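Local coordinates for protein ketosynthase (Streptomyces sp. MSC090213JE08, PDB 6KXD) that pairs with a second ketosynthase-family chain in a highly reducing type II polyketide synthase, probably as the chain length factor of the ketosynthase/chain length factor complex, at residues P58-D63 with H212-H217; T81-R86 with A146-F151; T114-G119 with H165-P170; T270-R275 with G364-A369; A289-A294 with P320-L325. All blocks are in the same frame, centred on the assembly; numbering follows the deposited sequence.

From the N terminus, interaction 1 opens first, at loop 58-63, and closes last of the first three, at helix 210-219. Interactions 2 and 3 both lie within that long loop of chain. Their segments alternate, so they cross: interaction 2 joins loop 81-86 to the short helix 149-152, and interaction 3 joins strand 114-119 to the turn before strand 171-174. The chain then starts a second series. Interaction 4 runs from helix 265-280 to strand 365-373. Interaction 5 lies within its span and links the end of strand 287-291 to residues 320-325. Interactions 2 and 5 sit on opposite sides of the chain's centre.

Interaction 1: P58-D63 with H212-H217; sequences PLPSSD and HAWFEH
The ring of Pro60 fills a shallow hollow on helix 210-219, walled by Trp214 and His217 and floored by Ala213. Its CD lies over the face of the Trp214 indole, 3.7 Å from the centroid of the five-membered ring and 15° off the normal. This is a CH-pi contact. The next ring carbon, Pro60 CG, touches the floor of the hollow at Ala213 O, 3.4 Å away. Pro60 CB passes alongside His217, with CB of the histidine at 3.5 Å. A smaller bump sits beside this one: Leu59 CD2 rests 4.0 Å from Ala213 CB. With CG anti to the carbonyl carbon (chi1 -80°), the Trp214 indole reaches out from the helix against the Leu59-Pro60 peptide, and Trp214 CZ2 comes 3.4 Å from Leu59 C. The loop 58-63 belongs to the long connection between the short antiparallel strands 50-51 and 63-65, and the helix face it meets is near the surface. At its far end Ser61 makes an ST turn, its OG accepting from the N of Asp63. The indole also makes the polar link. Trp214 NE1 donates to Pro58 O at 2.9 Å and 166°, with the oxygen close to the indole plane but the nitrogen above the carbonyl plane. An alanine at Trp214 would remove both the face and the donor, so Pro60 would probably lose one wall of its hollow and Pro58 O its partner. His217 NE2 bonds Glu133 of the partner chain, while His217 ND1 is buried by the contact without a partner. Trp214 also packs on Pro132 of that chain.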
# COMPACT_ATOMS: atom_id res chain seq x y z
N PRO B 58 5.80 -30.21 1.93
CA PRO B 58 5.67 -30.43 0.49
C PRO B 58 5.57 -29.08 -0.24
O PRO B 58 5.00 -28.15 0.33
CB PRO B 58 4.39 -31.28 0.34
CG PRO B 58 3.64 -31.11 1.66
CD PRO B 58 4.71 -30.83 2.70
N LEU B 59 6.17 -28.99 -1.43
CA LEU B 59 6.15 -27.80 -2.29
C LEU B 59 5.83 -28.24 -3.71
O LEU B 59 6.08 -29.38 -4.07
CB LEU B 59 7.51 -27.10 -2.27
CG LEU B 59 7.91 -26.44 -0.96
CD1 LEU B 59 9.38 -26.09 -0.99
CD2 LEU B 59 7.07 -25.21 -0.66
N PRO B 60 5.32 -27.33 -4.58
CA PRO B 60 5.00 -27.68 -5.96
C PRO B 60 6.26 -27.99 -6.77
O PRO B 60 6.17 -28.57 -7.83
CB PRO B 60 4.30 -26.45 -6.56
CG PRO B 60 4.31 -25.38 -5.47
CD PRO B 60 5.04 -25.92 -4.27
N SER B 61 7.41 -27.53 -6.29
CA SER B 61 8.69 -27.76 -6.86
C SER B 61 9.71 -27.84 -5.73
O SER B 61 9.59 -27.14 -4.71
CB SER B 61 9.06 -26.68 -7.83
OG SER B 61 10.39 -26.86 -8.26
N SER B 62 10.74 -28.65 -5.95
CA SER B 62 11.76 -28.90 -4.94
C SER B 62 12.83 -27.82 -5.03
O SER B 62 13.58 -27.63 -4.08
CB SER B 62 12.35 -30.27 -5.10
OG SER B 62 12.84 -30.45 -6.42
N ASP B 63 12.94 -27.19 -6.20
CA ASP B 63 13.98 -26.24 -6.48
C ASP B 63 13.50 -24.85 -6.04
O ASP B 63 12.38 -24.44 -6.39
CB ASP B 63 14.35 -26.31 -7.95
CG ASP B 63 15.15 -27.56 -8.29
OD1 ASP B 63 15.76 -28.13 -7.36
OD2 ASP B 63 15.21 -27.91 -9.48
N HIS B 212 3.04 -19.13 -0.38
CA HIS B 212 3.40 -18.42 -1.61
C HIS B 212 3.66 -19.39 -2.76
O HIS B 212 3.12 -19.21 -3.85
CB HIS B 212 4.62 -17.55 -1.34
CG HIS B 212 4.99 -16.71 -2.51
ND1 HIS B 212 6.22 -16.79 -3.10
CD2 HIS B 212 4.26 -15.85 -3.24
CE1 HIS B 212 6.24 -15.96 -4.12
NE2 HIS B 212 5.05 -15.38 -4.23
N ALA B 213 4.51 -20.39 -2.52
CA ALA B 213 4.88 -21.33 -3.56
C ALA B 213 3.62 -22.03 -4.09
O ALA B 213 3.42 -22.11 -5.28
CB ALA B 213 5.90 -22.32 -3.09
N TRP B 214 2.78 -22.52 -3.18
CA TRP B 214 1.53 -23.22 -3.60
C TRP B 214 0.57 -22.25 -4.29
O TRP B 214 -0.04 -22.60 -5.30
CB TRP B 214 0.91 -23.91 -2.38
CG TRP B 214 1.60 -25.20 -2.09
CD1 TRP B 214 2.43 -25.49 -1.05
CD2 TRP B 214 1.54 -26.38 -2.90
NE1 TRP B 214 2.89 -26.78 -1.17
CE2 TRP B 214 2.36 -27.35 -2.29
CE3 TRP B 214 0.89 -26.70 -4.10
CZ2 TRP B 214 2.53 -28.62 -2.82
CZ3 TRP B 214 1.05 -27.97 -4.63
CH2 TRP B 214 1.88 -28.90 -4.01
N PHE B 215 0.45 -21.02 -3.79
CA PHE B 215 -0.48 -20.11 -4.41
C PHE B 215 -0.02 -19.74 -5.81
O PHE B 215 -0.85 -19.62 -6.73
CB PHE B 215 -0.68 -18.84 -3.58
CG PHE B 215 -1.55 -19.02 -2.37
CD1 PHE B 215 -2.31 -20.16 -2.18
CD2 PHE B 215 -1.59 -18.04 -1.39
CE1 PHE B 215 -3.11 -20.31 -1.05
CE2 PHE B 215 -2.39 -18.19 -0.27
CZ PHE B 215 -3.17 -19.32 -0.12
N GLU B 216 1.28 -19.54 -5.96
CA GLU B 216 1.87 -19.22 -7.26
C GLU B 216 1.58 -20.35 -8.24
O GLU B 216 1.26 -20.10 -9.39
CB GLU B 216 3.38 -19.05 -7.15
CG GLU B 216 3.76 -17.66 -6.67
CD GLU B 216 3.26 -16.55 -7.57
OE1 GLU B 216 3.69 -16.49 -8.75
OE2 GLU B 216 2.41 -15.78 -7.11
N HIS B 217 1.84 -21.57 -7.79
CA HIS B 217 1.62 -22.78 -8.61
C HIS B 217 0.15 -22.83 -9.05
O HIS B 217 -0.14 -23.06 -10.22
CB HIS B 217 2.06 -24.03 -7.85
CG HIS B 217 1.49 -25.30 -8.40
ND1 HIS B 217 2.06 -25.95 -9.49
CD2 HIS B 217 0.44 -26.06 -8.01
CE1 HIS B 217 1.36 -27.04 -9.76
NE2 HIS B 217 0.35 -27.12 -8.87

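Interaction 2: T81-R86 with A146-F151; sequences TAKMDR and AGRIPF
Phe151 lays its ring face against the backbone of Lys83 and Met84. The main apolar contact is a CH-pi one: Met84 CA stands 3.6 Å from the ring centroid, 13° off the normal. Met84 CB adds to it at 3.8 Å from Phe151 CE1, the two side chains crossing at about a right angle. Lys83 O lies over the same ring, nearer the rim, 3.3 Å from Phe151 CD2. The aliphatic part of Arg148 packs on the same carbonyl, with its CD beside Lys83 O. With a leucine in place of Phe151 the flat face would be gone, and the turn at Lys83 and Met84 would probably lose its close cover. This turn leads into helix 86-99, and Asp85 is that helix's N-cap. Its CG sits between its backbone N and carbonyl carbon (chi1 60°). From there OD1 reaches over to Phe151 CB at 3.4 Å and also bonds Thr88 OG1. The polar links across the contact run through water. Water 1 donates to Lys83 O at 2.7 Å and accepts from Arg148 NE at 2.6 Å, lying in the guanidinium plane. Water 2 sits between the Asp85 carboxylate, at OD2, and the backbone oxygen of Phe151. The charged ends find partners elsewhere: Lys83 NZ bridges to Asp145 and Arg148 NH2 to Asp130. Lys83 NZ and Arg148 NH1, like charges 5.7 Å apart, are probably eased by these two acids. Phe151 also meets the ring of His156, and Pro150 packs on Thr270 of the partner chain.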
# COMPACT_ATOMS: atom_id res chain seq x y z
N THR B 81 11.66 -12.04 17.90
CA THR B 81 12.05 -12.69 16.63
C THR B 81 11.47 -14.09 16.52
O THR B 81 11.42 -14.65 15.41
CB THR B 81 13.56 -12.74 16.45
OG1 THR B 81 14.06 -13.29 17.66
CG2 THR B 81 14.18 -11.40 16.13
N ALA B 82 10.99 -14.65 17.63
CA ALA B 82 10.52 -16.06 17.62
C ALA B 82 9.33 -16.25 16.65
O ALA B 82 9.21 -17.30 16.05
CB ALA B 82 10.15 -16.48 19.02
N LYS B 83 8.43 -15.27 16.61
CA LYS B 83 7.20 -15.32 15.82
C LYS B 83 7.31 -14.41 14.58
O LYS B 83 6.32 -14.23 13.85
CB LYS B 83 6.05 -14.83 16.69
CG LYS B 83 5.78 -15.65 17.95
CD LYS B 83 6.04 -17.10 17.70
CE LYS B 83 5.21 -18.05 18.55
NZ LYS B 83 5.20 -19.38 17.88
N MET B 84 8.48 -13.82 14.37
CA MET B 84 8.67 -12.86 13.30
C MET B 84 8.55 -13.55 11.95
O MET B 84 9.15 -14.59 11.69
CB MET B 84 10.05 -12.20 13.37
CG MET B 84 10.30 -11.24 12.22
SD MET B 84 11.84 -10.38 12.39
CE MET B 84 11.54 -9.42 13.87
N ASP B 85 7.81 -12.90 11.05
CA ASP B 85 7.68 -13.43 9.70
C ASP B 85 8.98 -13.17 8.93
O ASP B 85 9.71 -12.18 9.13
CB ASP B 85 6.49 -12.81 8.98
CG ASP B 85 6.64 -11.30 8.89
OD1 ASP B 85 6.76 -10.65 9.93
OD2 ASP B 85 6.67 -10.79 7.74
N ARG B 86 9.24 -14.04 7.98
CA ARG B 86 10.43 -14.00 7.23
C ARG B 86 10.49 -12.69 6.42
O ARG B 86 11.54 -12.13 6.28
CB ARG B 86 10.50 -15.25 6.37
CG ARG B 86 11.78 -15.41 5.59
CD ARG B 86 11.70 -16.77 4.94
NE ARG B 86 12.88 -17.07 4.18
CZ ARG B 86 13.99 -17.57 4.69
NH1 ARG B 86 14.05 -17.85 5.98
NH2 ARG B 86 15.04 -17.76 3.91
N ALA B 146 -1.46 -15.90 18.83
CA ALA B 146 -1.72 -14.48 19.03
C ALA B 146 -0.42 -13.67 18.88
O ALA B 146 -0.50 -12.51 18.53
CB ALA B 146 -2.38 -14.24 20.36
N GLY B 147 0.72 -14.29 19.16
CA GLY B 147 2.03 -13.65 19.06
C GLY B 147 2.39 -13.39 17.60
O GLY B 147 3.18 -12.53 17.32
N ARG B 148 1.77 -14.13 16.68
CA ARG B 148 2.05 -13.96 15.21
C ARG B 148 1.25 -12.78 14.66
O ARG B 148 1.60 -12.27 13.58
CB ARG B 148 1.73 -15.22 14.40
CG ARG B 148 2.60 -16.43 14.68
CD ARG B 148 3.93 -16.54 13.96
NE ARG B 148 3.83 -16.70 12.52
CZ ARG B 148 3.54 -17.84 11.88
NH1 ARG B 148 3.15 -18.90 12.56
NH2 ARG B 148 3.63 -17.91 10.56
N ILE B 149 0.22 -12.31 15.37
CA ILE B 149 -0.73 -11.35 14.82
C ILE B 149 -0.07 -10.02 14.43
O ILE B 149 -0.30 -9.49 13.35
CB ILE B 149 -1.92 -11.15 15.80
CG1 ILE B 149 -2.82 -12.39 15.81
CG2 ILE B 149 -2.69 -9.89 15.48
CD1 ILE B 149 -4.05 -12.25 16.69
N PRO B 150 0.79 -9.41 15.27
CA PRO B 150 1.41 -8.14 14.89
C PRO B 150 2.07 -8.25 13.49
O PRO B 150 1.85 -7.41 12.54
CB PRO B 150 2.38 -7.88 16.05
CG PRO B 150 1.82 -8.66 17.22
CD PRO B 150 1.16 -9.88 16.61
N PHE B 151 2.73 -9.38 13.27
CA PHE B 151 3.55 -9.60 12.11
C PHE B 151 2.71 -9.70 10.83
O PHE B 151 3.25 -9.55 9.76
CB PHE B 151 4.42 -10.84 12.32
CG PHE B 151 5.38 -10.67 13.46
CD1 PHE B 151 6.52 -9.90 13.32
CD2 PHE B 151 5.14 -11.28 14.69
CE1 PHE B 151 7.40 -9.73 14.38
CE2 PHE B 151 6.04 -11.12 15.74
CZ PHE B 151 7.16 -10.35 15.59
O HOH W 1 4.88 -14.51 11.63
O HOH W 2 4.61 -9.09 7.55

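Interaction 3: T114-G119 with H165-P170; sequences TGVVLG and HDLKGP
Leu167, Gly169 and Pro170 carry the contact of loop 165-170 with strand 114-119. The loop begins with Asp166, which has positive phi and closes a Schellman motif at the end of the preceding helix. Its OD1 takes a salt bridge from Lys168 NZ at 2.7 Å, on the syn lone pair, which ties the turn to itself. Leu167 comes next and points at the strand. With CG anti to the carbonyl carbon (chi1 -54°), Leu167 CD1 is turned onto the strand and meets Val116 CG2 at 3.5 Å. Lys168 turns away from the strand, and its carbonyl oxygen bonds Arg279 of the partner chain. Gly169 then passes close to Thr114. A side chain here would clash with Thr114 O, so the close approach needs a glycine. Its CA makes a CH-O contact with Thr114 O at 3.6 Å. Water 3 spans the gap, donating to Thr114 O at 2.6 Å and accepting from Gly169 N at 2.7 Å. Pro170 ends the walk. Val116 N donates to Pro170 O at 2.7 Å and 155°, and Gly115 CA adds a CH-O contact at 3.3 Å to the same oxygen. The bond starts the parallel pairing that strand 171-174 continues, with Val116 also bonding Thr172. Strand 114-119 thus lies between 171-174 and 199-206. Helix 156-165 covers Val116 and Leu167 through Ala158 and Ala162, and Pro170 packs on Tyr200 and on Leu262 of the partner chain.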
# COMPACT_ATOMS: atom_id res chain seq x y z
N THR B 114 13.25 11.26 7.21
CA THR B 114 13.61 10.07 6.48
C THR B 114 12.36 9.22 6.31
O THR B 114 11.80 8.76 7.27
CB THR B 114 14.67 9.20 7.14
OG1 THR B 114 15.84 10.00 7.37
CG2 THR B 114 15.05 8.02 6.28
N GLY B 115 11.97 9.03 5.06
CA GLY B 115 10.82 8.21 4.74
C GLY B 115 11.19 6.74 4.57
O GLY B 115 12.38 6.36 4.27
N VAL B 116 10.17 5.87 4.67
CA VAL B 116 10.33 4.48 4.38
C VAL B 116 9.19 4.10 3.45
O VAL B 116 8.05 4.40 3.81
CB VAL B 116 10.23 3.60 5.64
CG1 VAL B 116 10.23 2.12 5.25
CG2 VAL B 116 11.36 3.90 6.61
N VAL B 117 9.51 3.50 2.30
CA VAL B 117 8.44 2.89 1.49
C VAL B 117 8.92 1.53 0.98
O VAL B 117 9.98 1.43 0.35
CB VAL B 117 7.94 3.80 0.36
CG1 VAL B 117 9.04 4.26 -0.58
CG2 VAL B 117 6.81 3.13 -0.40
N LEU B 118 8.13 0.47 1.27
CA LEU B 118 8.43 -0.86 0.91
C LEU B 118 7.34 -1.41 -0.03
O LEU B 118 6.18 -1.25 0.27
CB LEU B 118 8.50 -1.73 2.15
CG LEU B 118 9.06 -3.13 1.94
CD1 LEU B 118 10.54 -3.13 1.55
CD2 LEU B 118 8.88 -3.98 3.20
N GLY B 119 7.75 -1.99 -1.15
CA GLY B 119 6.81 -2.72 -2.02
C GLY B 119 6.72 -4.20 -1.66
O GLY B 119 7.71 -4.89 -1.29
N HIS B 165 14.97 1.41 13.54
CA HIS B 165 15.92 2.47 13.27
C HIS B 165 15.40 3.83 13.72
O HIS B 165 15.92 4.87 13.26
CB HIS B 165 16.26 2.50 11.79
CG HIS B 165 16.95 1.25 11.41
ND1 HIS B 165 18.25 0.93 11.86
CD2 HIS B 165 16.54 0.22 10.66
CE1 HIS B 165 18.58 -0.25 11.40
NE2 HIS B 165 17.52 -0.73 10.67
N ASP B 166 14.32 3.81 14.50
CA ASP B 166 13.69 5.01 14.98
C ASP B 166 13.40 5.97 13.83
O ASP B 166 13.87 7.14 13.82
CB ASP B 166 14.54 5.65 16.08
CG ASP B 166 13.71 6.51 17.01
OD1 ASP B 166 12.51 6.67 16.74
OD2 ASP B 166 14.27 7.02 18.00
N LEU B 167 12.58 5.52 12.87
CA LEU B 167 12.22 6.35 11.76
C LEU B 167 10.78 6.84 11.93
O LEU B 167 9.81 6.21 11.48
CB LEU B 167 12.43 5.56 10.46
CG LEU B 167 13.82 4.97 10.27
CD1 LEU B 167 13.88 4.08 9.05
CD2 LEU B 167 14.89 6.05 10.13
N LYS B 168 10.65 8.05 12.49
CA LYS B 168 9.34 8.63 12.72
C LYS B 168 8.76 9.31 11.48
O LYS B 168 7.65 9.83 11.53
CB LYS B 168 9.43 9.62 13.88
CG LYS B 168 9.78 8.99 15.21
CD LYS B 168 9.84 10.02 16.33
CE LYS B 168 10.96 9.75 17.30
NZ LYS B 168 10.82 8.43 17.93
N GLY B 169 9.48 9.34 10.36
CA GLY B 169 9.01 9.98 9.18
C GLY B 169 8.00 9.13 8.41
O GLY B 169 7.57 8.09 8.89
N PRO B 170 7.64 9.53 7.19
CA PRO B 170 6.59 8.83 6.44
C PRO B 170 6.94 7.34 6.32
O PRO B 170 8.10 6.94 6.12
CB PRO B 170 6.63 9.53 5.08
CG PRO B 170 7.14 10.92 5.42
CD PRO B 170 8.21 10.66 6.45
O HOH W 3 12.12 8.79 9.85

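Interaction 4: T270-R275 with G364-A369; sequences TACARR and GAVAVA
In the C-terminal half of the thiolase-type fold, Cys272 and Ala273 of helix 265-280 pack on Val366 and Val368 of strand 365-373. The local axes run nearly the same way, 28° apart, and come within 7.6 Å. Cys272 carries most of the contact. Its SG stands anti to its backbone N (chi1 -163°), which carries the sulfur in against the strand, 3.8 Å from Val368 CG2. SG also lies 4.0 Å from Ala367 CA, over the strand backbone. Cys272 CB meets Val366 CG1 at 3.9 Å. The cysteine thus sits against both valines. Val368 reaches further up the helix: CG2 is 3.8 Å from Ala273 N and 4.1 Å from Ala273 CB. The side-chain contacts are apolar, and all touching residues are buried. Ala367 turns its CB the other way, toward the far face of the strand. The small residues Cys272 and Ala273 let the helix lie close to the strand. Ala273 also touches Leu310 of helix 298-310, so the two helices share this side. Strand 365-373 runs antiparallel to both its neighbours, 250-259 and 354-360. A helix laid on strands in this way is the alpha/beta layering of the thiolase fold.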
# COMPACT_ATOMS: atom_id res chain seq x y z
N THR B 270 6.66 -1.62 -24.19
CA THR B 270 7.18 -0.69 -25.21
C THR B 270 6.73 0.74 -24.94
O THR B 270 7.57 1.63 -24.89
CB THR B 270 6.82 -1.14 -26.63
OG1 THR B 270 7.39 -2.44 -26.79
CG2 THR B 270 7.31 -0.15 -27.67
N ALA B 271 5.43 0.94 -24.68
CA ALA B 271 4.90 2.26 -24.49
C ALA B 271 5.45 2.86 -23.21
O ALA B 271 5.81 4.02 -23.16
CB ALA B 271 3.39 2.26 -24.47
N CYS B 272 5.50 2.03 -22.16
CA CYS B 272 5.98 2.47 -20.90
C CYS B 272 7.45 2.91 -20.97
O CYS B 272 7.81 3.96 -20.47
CB CYS B 272 5.82 1.34 -19.89
SG CYS B 272 5.93 1.97 -18.20
N ALA B 273 8.29 2.08 -21.61
CA ALA B 273 9.73 2.32 -21.74
C ALA B 273 9.94 3.59 -22.57
O ALA B 273 10.71 4.46 -22.22
CB ALA B 273 10.41 1.14 -22.34
N ARG B 274 9.19 3.72 -23.66
CA ARG B 274 9.42 4.89 -24.54
C ARG B 274 9.07 6.18 -23.81
O ARG B 274 9.81 7.18 -23.90
CB ARG B 274 8.60 4.78 -25.83
CG ARG B 274 9.23 3.80 -26.78
CD ARG B 274 8.66 3.89 -28.19
NE ARG B 274 9.17 2.77 -28.95
CZ ARG B 274 10.42 2.63 -29.40
NH1 ARG B 274 11.28 3.64 -29.39
NH2 ARG B 274 10.80 1.46 -29.87
N ARG B 275 7.98 6.15 -23.02
CA ARG B 275 7.61 7.26 -22.21
C ARG B 275 8.70 7.52 -21.17
O ARG B 275 9.06 8.66 -20.99
CB ARG B 275 6.26 7.06 -21.51
CG ARG B 275 5.68 8.33 -20.89
CD ARG B 275 4.23 8.15 -20.44
NE ARG B 275 3.31 9.15 -21.01
CZ ARG B 275 2.66 9.05 -22.18
NH1 ARG B 275 2.82 7.98 -22.95
NH2 ARG B 275 1.86 10.01 -22.59
N GLY B 364 -1.39 -6.95 -14.04
CA GLY B 364 -1.59 -6.10 -15.26
C GLY B 364 -0.64 -4.89 -15.34
O GLY B 364 -0.50 -4.24 -16.39
N ALA B 365 0.04 -4.59 -14.23
CA ALA B 365 0.89 -3.41 -14.13
C ALA B 365 2.19 -3.61 -14.91
O ALA B 365 2.76 -4.69 -14.96
CB ALA B 365 1.16 -3.11 -12.70
N VAL B 366 2.66 -2.51 -15.51
CA VAL B 366 3.94 -2.42 -16.10
C VAL B 366 4.64 -1.17 -15.54
O VAL B 366 4.01 -0.15 -15.29
CB VAL B 366 3.81 -2.37 -17.63
CG1 VAL B 366 5.16 -2.13 -18.28
CG2 VAL B 366 3.16 -3.66 -18.16
N ALA B 367 5.92 -1.29 -15.26
CA ALA B 367 6.68 -0.11 -14.81
C ALA B 367 8.10 -0.17 -15.38
O ALA B 367 8.72 -1.25 -15.56
CB ALA B 367 6.65 -0.04 -13.32
N VAL B 368 8.63 1.04 -15.63
CA VAL B 368 9.92 1.20 -16.15
C VAL B 368 10.59 2.33 -15.40
O VAL B 368 9.96 3.34 -15.16
CB VAL B 368 9.88 1.49 -17.66
CG1 VAL B 368 11.27 1.84 -18.17
CG2 VAL B 368 9.30 0.33 -18.44
N ALA B 369 11.86 2.12 -15.04
CA ALA B 369 12.66 3.21 -14.51
C ALA B 369 13.89 3.41 -15.38
O ALA B 369 14.57 2.44 -15.76
CB ALA B 369 13.05 2.99 -13.07

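Interaction 5: A289-A294 with P320-L325; sequences AAVPCA and PSMELL
Met322 lays its CG against Val291 CG1 at 3.8 Å, its side chain set across that of the valine. The methionine chain bends at chi2 and chi3, which brings its CE back to the same valine methyl at 4.0 Å. Met322 CG also touches Pro292 O at 3.6 Å, and its CB lies beside Cys293 O. The side chain therefore runs beside the backbone of residues 291-293. Helix 332-344 packs on both partners, with Val340 on Val291 and Ala339 on Met322. Ala294 forms a second, outer patch. Its backbone takes up left-handed angles (phi 63°), and its CB points to the other segment. There it meets Glu323 CG at 3.9 Å and Ser321 OG at 4.0 Å. Ser321 shapes its own side of the contact. Its OG accepts from Glu323 N at 3.0 Å in an ST turn, at the start of the 3-10 segment 322-325. Across the contact the polar link is a water. Water 4 donates to Pro292 O at 2.8 Å and accepts from Met322 N at 2.9 Å. The turn is held from elsewhere too: Glu303 OE2 accepts from Cys293 N, and Gln336 NE2 donates to Val291 O. The chemistry is thus mixed. The fit of Met322 on Val291 rests on apolar packing, which sets no strict direction. Two backbone groups, the Pro292 carbonyl and the Met322 amide, are matched by the water instead of by each other.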
# COMPACT_ATOMS: atom_id res chain seq x y z
N ALA B 289 22.56 -0.39 -19.93
CA ALA B 289 22.12 -1.60 -19.25
C ALA B 289 20.60 -1.59 -19.17
O ALA B 289 20.00 -0.56 -18.80
CB ALA B 289 22.73 -1.69 -17.86
N ALA B 290 20.00 -2.68 -19.63
CA ALA B 290 18.57 -2.87 -19.56
C ALA B 290 18.30 -4.19 -18.85
O ALA B 290 18.79 -5.24 -19.27
CB ALA B 290 17.97 -2.87 -20.93
N VAL B 291 17.48 -4.13 -17.80
CA VAL B 291 17.25 -5.25 -16.92
C VAL B 291 15.76 -5.46 -16.81
O VAL B 291 15.07 -4.77 -16.08
CB VAL B 291 17.90 -5.05 -15.54
CG1 VAL B 291 17.70 -6.30 -14.73
CG2 VAL B 291 19.39 -4.73 -15.65
N PRO B 292 15.24 -6.43 -17.59
CA PRO B 292 13.85 -6.85 -17.51
C PRO B 292 13.66 -7.72 -16.27
O PRO B 292 14.64 -8.22 -15.77
CB PRO B 292 13.62 -7.68 -18.80
CG PRO B 292 14.99 -8.01 -19.31
CD PRO B 292 16.01 -7.13 -18.62
N CYS B 293 12.42 -7.94 -15.84
CA CYS B 293 12.20 -8.72 -14.64
C CYS B 293 12.30 -10.22 -14.93
O CYS B 293 12.42 -11.02 -14.03
CB CYS B 293 10.87 -8.40 -13.97
SG CYS B 293 9.43 -8.84 -14.97
N ALA B 294 12.15 -10.59 -16.20
CA ALA B 294 12.31 -12.00 -16.63
C ALA B 294 11.24 -12.90 -15.97
O ALA B 294 11.52 -14.05 -15.68
CB ALA B 294 13.70 -12.45 -16.31
N PRO B 320 23.62 -9.96 -16.02
CA PRO B 320 23.02 -11.30 -16.11
C PRO B 320 21.50 -11.31 -15.90
O PRO B 320 20.96 -10.43 -15.24
CB PRO B 320 23.76 -12.07 -15.01
CG PRO B 320 25.10 -11.34 -14.90
CD PRO B 320 24.72 -9.88 -15.04
N SER B 321 20.84 -12.31 -16.48
CA SER B 321 19.39 -12.45 -16.39
C SER B 321 19.00 -12.50 -14.90
O SER B 321 19.69 -13.11 -14.13
CB SER B 321 18.84 -13.67 -17.07
OG SER B 321 17.42 -13.70 -16.92
N MET B 322 17.90 -11.83 -14.57
CA MET B 322 17.26 -11.93 -13.26
C MET B 322 16.72 -13.34 -13.04
O MET B 322 16.51 -13.73 -11.91
CB MET B 322 16.10 -10.95 -13.12
CG MET B 322 16.54 -9.51 -13.05
SD MET B 322 17.60 -9.21 -11.62
CE MET B 322 19.22 -9.16 -12.38
N GLU B 323 16.55 -14.14 -14.11
CA GLU B 323 16.15 -15.57 -13.98
C GLU B 323 17.07 -16.36 -13.04
O GLU B 323 16.65 -17.30 -12.46
CB GLU B 323 16.18 -16.29 -15.33
CG GLU B 323 14.89 -16.18 -16.09
CD GLU B 323 14.98 -16.68 -17.52
OE1 GLU B 323 14.00 -16.49 -18.27
OE2 GLU B 323 16.04 -17.23 -17.89
N LEU B 324 18.32 -15.94 -12.86
CA LEU B 324 19.24 -16.66 -12.01
C LEU B 324 18.77 -16.65 -10.54
O LEU B 324 19.22 -17.49 -9.76
CB LEU B 324 20.62 -16.00 -12.12
CG LEU B 324 21.32 -16.16 -13.48
CD1 LEU B 324 22.44 -15.13 -13.62
CD2 LEU B 324 21.87 -17.56 -13.63
N LEU B 325 17.92 -15.68 -10.17
CA LEU B 325 17.38 -15.54 -8.79
C LEU B 325 16.01 -16.20 -8.61
O LEU B 325 15.42 -16.14 -7.51
CB LEU B 325 17.25 -14.06 -8.46
CG LEU B 325 18.54 -13.26 -8.48
CD1 LEU B 325 18.26 -11.83 -8.03
CD2 LEU B 325 19.59 -13.92 -7.61
O HOH W 4 16.70 -9.94 -16.43